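Local coordinates for protein protease lasA (Pseudomonas aeruginosa, PDB 3IT5) that cleaves the pentaglycine cross-links of staphylococcal peptidoglycan and degrades host elastin as a secreted zinc metallopeptidase of the M23A family, at residues A[138-146]-A[158-169]. Numbering follows the deposited sequence.
Sequences SFGPYRINV and YYFYNQSAGTTH
Gln163 grips the carbonyl oxygen of Pro141 twice. Its backbone N donates to Pro141 O at 3.0 Å and its side-chain NE2 at 2.8 Å. The two donors come from opposite faces of the Pro141 carbonyl plane. NE2 also donates to Ser138 OG (3.2 Å), which helps fix the amide's rotation. Strands 142-145 and 159-162 then pair antiparallel. Arg143 and Tyr161 exchange nearly straight backbone bonds. Asn145 N bonds Tyr159 O at 3.0 Å, but the return bond from Tyr159 N to Asn145 O is weak.

Asn145 and Tyr159 share one face of this sheet. Asn145 CB sits over the Tyr159 ring in a CH-pi contact, 3.5 Å from the ring centroid. The Tyr159 ring reaches it because CG lies between backbone N and carbonyl carbon (chi1 52°). The Asn145 amide lies nearly parallel to the Tyr159 ring, the planes 13° apart. Gln135 NE2 hydrogen-bonds to Asn145 OD1, and Asn145 ND2 to Arg157 O, so both ends of the amide are held.

Tyr142, Ile144 and Phe160 line the other face. Tyr142 turns its edge to the His169 ring in a T-shaped pair, planes at 76°, with CE1 3.5 Å from His169 CD2. A water bridges Tyr142 OH and Asn162 ND2; the hydroxyl also bonds Tyr176 O. Ile144 CD1 packs 3.6 Å from Tyr158 CE1 and touches the Phe160 ring.

The contact joins the two middle strands of a four-stranded antiparallel meander, flanked by strands 138-139 and 168-169. The side chain of Tyr158 is about 10 Å from the bound zinc. Leu175 of strand 175-176 touches Tyr142, Phe160 and His169. Phe35, of strand 34-38 in the main sheet, meets Phe160 edge-to-face.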
ATOM      1  N   SER A 138      10.016   1.501   6.629  1.00  8.56           N
ATOM      2  CA  SER A 138      10.486   2.295   5.488  1.00  8.49           C
ATOM      3  C   SER A 138       9.901   1.828   4.152  1.00  8.28           C
ATOM      4  O   SER A 138       9.820   0.630   3.875  1.00  8.05           O
ATOM      5  CB  SER A 138      12.015   2.308   5.399  1.00  8.34           C
ATOM      6  OG  SER A 138      12.590   3.121   6.407  1.00  9.77           O
ATOM      7  N   PHE A 139       9.490   2.798   3.345  1.00  7.93           N
ATOM      8  CA  PHE A 139       9.070   2.574   1.974  1.00  8.04           C
ATOM      9  C   PHE A 139       9.842   3.585   1.151  1.00  8.34           C
ATOM     10  O   PHE A 139       9.518   4.776   1.156  1.00  8.32           O
ATOM     11  CB  PHE A 139       7.562   2.782   1.831  1.00  7.86           C
ATOM     12  CG  PHE A 139       6.745   1.780   2.593  1.00  7.46           C
ATOM     13  CD1 PHE A 139       6.262   2.082   3.863  1.00  6.99           C
ATOM     14  CD2 PHE A 139       6.476   0.527   2.051  1.00  7.17           C
ATOM     15  CE1 PHE A 139       5.512   1.154   4.580  1.00  6.53           C
ATOM     16  CE2 PHE A 139       5.728  -0.411   2.758  1.00  6.83           C
ATOM     17  CZ  PHE A 139       5.245  -0.095   4.030  1.00  6.91           C
ATOM     18  N   GLY A 140      10.890   3.108   0.482  1.00  8.25           N
ATOM     19  CA  GLY A 140      11.897   3.996  -0.098  1.00  8.43           C
ATOM     20  C   GLY A 140      12.602   4.738   1.027  1.00  8.54           C
ATOM     21  O   GLY A 140      12.910   4.136   2.061  1.00  8.24           O
ATOM     22  N   PRO A 141      12.840   6.054   0.849  1.00  8.58           N
ATOM     23  CA  PRO A 141      13.471   6.862   1.893  1.00  8.60           C
ATOM     24  C   PRO A 141      12.534   7.170   3.069  1.00  8.64           C
ATOM     25  O   PRO A 141      13.008   7.560   4.140  1.00  8.57           O
ATOM     26  CB  PRO A 141      13.840   8.155   1.154  1.00  8.70           C
ATOM     27  CG  PRO A 141      12.811   8.265   0.071  1.00  8.66           C
ATOM     28  CD  PRO A 141      12.545   6.845  -0.362  1.00  8.57           C
ATOM     29  N   TYR A 142      11.226   6.994   2.863  1.00  8.45           N
ATOM     30  CA  TYR A 142      10.212   7.374   3.856  1.00  8.50           C
ATOM     31  C   TYR A 142      10.093   6.392   5.017  1.00  8.88           C
ATOM     32  O   TYR A 142       9.944   5.180   4.810  1.00  8.78           O
ATOM     33  CB  TYR A 142       8.830   7.529   3.210  1.00  8.15           C
ATOM     34  CG  TYR A 142       8.780   8.447   2.010  1.00  7.45           C
ATOM     35  CD1 TYR A 142       8.959   9.824   2.149  1.00  6.72           C
ATOM     36  CD2 TYR A 142       8.535   7.939   0.738  1.00  6.80           C
ATOM     37  CE1 TYR A 142       8.913  10.668   1.040  1.00  6.49           C
ATOM     38  CE2 TYR A 142       8.488   8.772  -0.373  1.00  6.34           C
ATOM     39  CZ  TYR A 142       8.678  10.134  -0.214  1.00  5.98           C
ATOM     40  OH  TYR A 142       8.622  10.963  -1.306  1.00  5.85           O
ATOM     41  N   ARG A 143      10.159   6.930   6.232  1.00  8.96           N
ATOM     42  CA  ARG A 143       9.797   6.199   7.439  1.00  9.43           C
ATOM     43  C   ARG A 143       8.423   6.684   7.875  1.00  9.33           C
ATOM     44  O   ARG A 143       8.196   7.887   8.019  1.00  9.27           O
ATOM     45  CB  ARG A 143      10.818   6.435   8.556  1.00  9.54           C
ATOM     46  CG  ARG A 143      10.461   5.759   9.881  1.00 10.58           C
ATOM     47  CD  ARG A 143      11.386   6.194  11.009  1.00 12.31           C
ATOM     48  NE  ARG A 143      12.705   5.573  10.903  1.00 14.86           N
ATOM     49  CZ  ARG A 143      13.646   5.623  11.844  1.00 16.00           C
ATOM     50  NH1 ARG A 143      13.431   6.267  12.987  1.00 16.33           N
ATOM     51  NH2 ARG A 143      14.810   5.019  11.641  1.00 16.23           N
ATOM     52  N   ILE A 144       7.507   5.746   8.079  1.00  9.27           N
ATOM     53  CA  ILE A 144       6.136   6.089   8.447  1.00  9.27           C
ATOM     54  C   ILE A 144       5.946   6.142   9.969  1.00  9.16           C
ATOM     55  O   ILE A 144       6.437   5.280  10.708  1.00  9.21           O
ATOM     56  CB  ILE A 144       5.104   5.152   7.744  1.00  9.36           C
ATOM     57  CG1 ILE A 144       3.661   5.508   8.124  1.00  9.92           C
ATOM     58  CG2 ILE A 144       5.401   3.687   8.029  1.00  9.95           C
ATOM     59  CD1 ILE A 144       2.617   4.931   7.168  1.00 10.88           C
ATOM     60  N   ASN A 145       5.273   7.194  10.423  1.00  8.88           N
ATOM     61  CA  ASN A 145       4.801   7.270  11.793  1.00  8.93           C
ATOM     62  C   ASN A 145       3.287   7.119  11.790  1.00  9.07           C
ATOM     63  O   ASN A 145       2.579   7.799  11.038  1.00  8.61           O
ATOM     64  CB  ASN A 145       5.208   8.587  12.450  1.00  8.89           C
ATOM     65  CG  ASN A 145       5.098   8.548  13.968  1.00  9.44           C
ATOM     66  OD1 ASN A 145       5.911   7.915  14.648  1.00  9.46           O
ATOM     67  ND2 ASN A 145       4.104   9.251  14.508  1.00  8.81           N
ATOM     68  N   VAL A 146       2.815   6.211  12.634  1.00  9.09           N
ATOM     69  CA  VAL A 146       1.410   5.852  12.749  1.00  9.52           C
ATOM     70  C   VAL A 146       0.656   6.817  13.684  1.00  9.76           C
ATOM     71  O   VAL A 146       1.130   7.132  14.780  1.00  9.75           O
ATOM     72  CB  VAL A 146       1.311   4.363  13.209  1.00  9.44           C
ATOM     73  CG1 VAL A 146       0.253   4.137  14.265  1.00  9.53           C
ATOM     74  CG2 VAL A 146       1.153   3.431  12.002  1.00  9.12           C
ATOM     75  N   TYR A 158       0.496  11.642  12.002  1.00  9.87           N
ATOM     76  CA  TYR A 158       0.683  10.735  10.872  1.00  9.35           C
ATOM     77  C   TYR A 158       1.491  11.427   9.787  1.00  9.16           C
ATOM     78  O   TYR A 158       1.114  12.504   9.316  1.00  9.12           O
ATOM     79  CB  TYR A 158      -0.665  10.279  10.303  1.00  9.13           C
ATOM     80  CG  TYR A 158      -0.542   9.351   9.112  1.00  8.65           C
ATOM     81  CD1 TYR A 158      -0.135   8.030   9.277  1.00  8.18           C
ATOM     82  CD2 TYR A 158      -0.828   9.796   7.819  1.00  8.61           C
ATOM     83  CE1 TYR A 158      -0.012   7.174   8.192  1.00  7.84           C
ATOM     84  CE2 TYR A 158      -0.710   8.944   6.723  1.00  8.52           C
ATOM     85  CZ  TYR A 158      -0.305   7.629   6.923  1.00  7.92           C
ATOM     86  OH  TYR A 158      -0.188   6.768   5.859  1.00  7.95           O
ATOM     87  N   TYR A 159       2.596  10.804   9.389  1.00  8.76           N
ATOM     88  CA  TYR A 159       3.473  11.377   8.374  1.00  8.61           C
ATOM     89  C   TYR A 159       4.416  10.354   7.745  1.00  8.34           C
ATOM     90  O   TYR A 159       4.703   9.304   8.328  1.00  8.20           O
ATOM     91  CB  TYR A 159       4.281  12.551   8.957  1.00  8.65           C
ATOM     92  CG  TYR A 159       5.029  12.221  10.237  1.00  8.91           C
ATOM     93  CD1 TYR A 159       6.303  11.655  10.199  1.00  9.00           C
ATOM     94  CD2 TYR A 159       4.460  12.477  11.485  1.00  9.29           C
ATOM     95  CE1 TYR A 159       6.995  11.352  11.371  1.00  9.39           C
ATOM     96  CE2 TYR A 159       5.137  12.176  12.661  1.00  9.52           C
ATOM     97  CZ  TYR A 159       6.403  11.613  12.598  1.00  9.67           C
ATOM     98  OH  TYR A 159       7.074  11.305  13.762  1.00  9.73           O
ATOM     99  N   PHE A 160       4.885  10.679   6.546  1.00  8.09           N
ATOM    100  CA  PHE A 160       5.970   9.962   5.897  1.00  8.07           C
ATOM    101  C   PHE A 160       7.210  10.845   6.009  1.00  8.17           C
ATOM    102  O   PHE A 160       7.251  11.931   5.427  1.00  7.76           O
ATOM    103  CB  PHE A 160       5.633   9.707   4.423  1.00  8.04           C
ATOM    104  CG  PHE A 160       4.505   8.729   4.208  1.00  8.53           C
ATOM    105  CD1 PHE A 160       4.771   7.414   3.834  1.00  8.91           C
ATOM    106  CD2 PHE A 160       3.177   9.121   4.372  1.00  8.75           C
ATOM    107  CE1 PHE A 160       3.733   6.503   3.634  1.00  9.39           C
ATOM    108  CE2 PHE A 160       2.131   8.217   4.176  1.00  9.10           C
ATOM    109  CZ  PHE A 160       2.407   6.911   3.805  1.00  9.10           C
ATOM    110  N   TYR A 161       8.206  10.406   6.777  1.00  8.13           N
ATOM    111  CA  TYR A 161       9.427  11.199   6.929  1.00  8.16           C
ATOM    112  C   TYR A 161      10.531  10.717   5.998  1.00  8.04           C
ATOM    113  O   TYR A 161      11.033   9.593   6.140  1.00  7.58           O
ATOM    114  CB  TYR A 161       9.911  11.234   8.387  1.00  8.27           C
ATOM    115  CG  TYR A 161      11.208  12.003   8.578  1.00  8.69           C
ATOM    116  CD1 TYR A 161      11.226  13.399   8.545  1.00  8.63           C
ATOM    117  CD2 TYR A 161      12.418  11.333   8.779  1.00  8.65           C
ATOM    118  CE1 TYR A 161      12.411  14.110   8.713  1.00  9.07           C
ATOM    119  CE2 TYR A 161      13.612  12.037   8.945  1.00  9.07           C
ATOM    120  CZ  TYR A 161      13.598  13.424   8.913  1.00  9.12           C
ATOM    121  OH  TYR A 161      14.765  14.133   9.078  1.00  9.29           O
ATOM    122  N   ASN A 162      10.898  11.576   5.047  1.00  7.88           N
ATOM    123  CA  ASN A 162      11.993  11.298   4.125  1.00  7.88           C
ATOM    124  C   ASN A 162      13.340  11.404   4.842  1.00  8.14           C
ATOM    125  O   ASN A 162      13.770  12.497   5.227  1.00  8.17           O
ATOM    126  CB  ASN A 162      11.937  12.244   2.915  1.00  7.84           C
ATOM    127  CG  ASN A 162      12.941  11.877   1.826  1.00  7.17           C
ATOM    128  OD1 ASN A 162      14.060  11.445   2.103  1.00  7.25           O
ATOM    129  ND2 ASN A 162      12.540  12.061   0.578  1.00  6.97           N
ATOM    130  N   GLN A 163      14.005  10.261   4.997  1.00  8.39           N
ATOM    131  CA  GLN A 163      15.251  10.162   5.764  1.00  8.69           C
ATOM    132  C   GLN A 163      16.487  10.611   4.975  1.00  8.92           C
ATOM    133  O   GLN A 163      17.596  10.652   5.514  1.00  8.97           O
ATOM    134  CB  GLN A 163      15.435   8.727   6.278  1.00  8.87           C
ATOM    135  CG  GLN A 163      14.290   8.244   7.174  1.00  8.75           C
ATOM    136  CD  GLN A 163      14.249   6.740   7.325  1.00  9.14           C
ATOM    137  OE1 GLN A 163      14.446   6.219   8.416  1.00  9.42           O
ATOM    138  NE2 GLN A 163      13.987   6.032   6.226  1.00  9.62           N
ATOM    139  N   SER A 164      16.283  10.954   3.708  1.00  9.06           N
ATOM    140  CA  SER A 164      17.367  11.378   2.826  1.00  9.41           C
ATOM    141  C   SER A 164      17.344  12.882   2.557  1.00  9.33           C
ATOM    142  O   SER A 164      18.344  13.445   2.111  1.00  9.44           O
ATOM    143  CB  SER A 164      17.314  10.597   1.507  1.00  9.32           C
ATOM    144  OG  SER A 164      18.181  11.167   0.538  1.00 10.49           O
ATOM    145  N   ALA A 165      16.203  13.516   2.832  1.00  9.31           N
ATOM    146  CA  ALA A 165      15.983  14.934   2.541  1.00  8.98           C
ATOM    147  C   ALA A 165      15.565  15.733   3.777  1.00  8.87           C
ATOM    148  O   ALA A 165      15.598  16.967   3.773  1.00  8.67           O
ATOM    149  CB  ALA A 165      14.934  15.085   1.442  1.00  9.02           C
ATOM    150  N   GLY A 166      15.159  15.023   4.825  1.00  8.74           N
ATOM    151  CA  GLY A 166      14.711  15.660   6.063  1.00  8.46           C
ATOM    152  C   GLY A 166      13.298  16.209   5.985  1.00  8.45           C
ATOM    153  O   GLY A 166      12.850  16.892   6.907  1.00  8.58           O
ATOM    154  N   THR A 167      12.596  15.896   4.894  1.00  8.30           N
ATOM    155  CA  THR A 167      11.247  16.412   4.637  1.00  8.16           C
ATOM    156  C   THR A 167      10.141  15.555   5.249  1.00  8.07           C
ATOM    157  O   THR A 167      10.249  14.327   5.317  1.00  7.67           O
ATOM    158  CB  THR A 167      10.966  16.567   3.123  1.00  8.36           C
ATOM    159  OG1 THR A 167      11.454  15.416   2.420  1.00  8.53           O
ATOM    160  CG2 THR A 167      11.649  17.798   2.575  1.00  8.44           C
ATOM    161  N   THR A 168       9.076  16.226   5.687  1.00  8.02           N
ATOM    162  CA  THR A 168       7.888  15.572   6.232  1.00  8.03           C
ATOM    163  C   THR A 168       6.769  15.615   5.194  1.00  8.01           C
ATOM    164  O   THR A 168       6.545  16.645   4.551  1.00  8.12           O
ATOM    165  CB  THR A 168       7.442  16.252   7.543  1.00  8.02           C
ATOM    166  OG1 THR A 168       8.528  16.228   8.472  1.00  8.00           O
ATOM    167  CG2 THR A 168       6.240  15.541   8.167  1.00  8.20           C
ATOM    168  N   HIS A 169       6.077  14.491   5.030  1.00  8.07           N
ATOM    169  CA  HIS A 169       5.088  14.332   3.965  1.00  8.13           C
ATOM    170  C   HIS A 169       3.727  13.930   4.511  1.00  8.36           C
ATOM    171  O   HIS A 169       3.595  12.916   5.197  1.00  8.36           O
ATOM    172  CB  HIS A 169       5.587  13.325   2.926  1.00  7.86           C
ATOM    173  CG  HIS A 169       6.922  13.680   2.349  1.00  7.86           C
ATOM    174  ND1 HIS A 169       7.066  14.275   1.114  1.00  7.19           N
ATOM    175  CD2 HIS A 169       8.172  13.551   2.854  1.00  6.98           C
ATOM    176  CE1 HIS A 169       8.349  14.484   0.876  1.00  6.82           C
ATOM    177  NE2 HIS A 169       9.041  14.060   1.919  1.00  7.10           N
TER
HETATM  178  O   HOH W   1      10.628  12.810  -1.059  1.00  8.92           O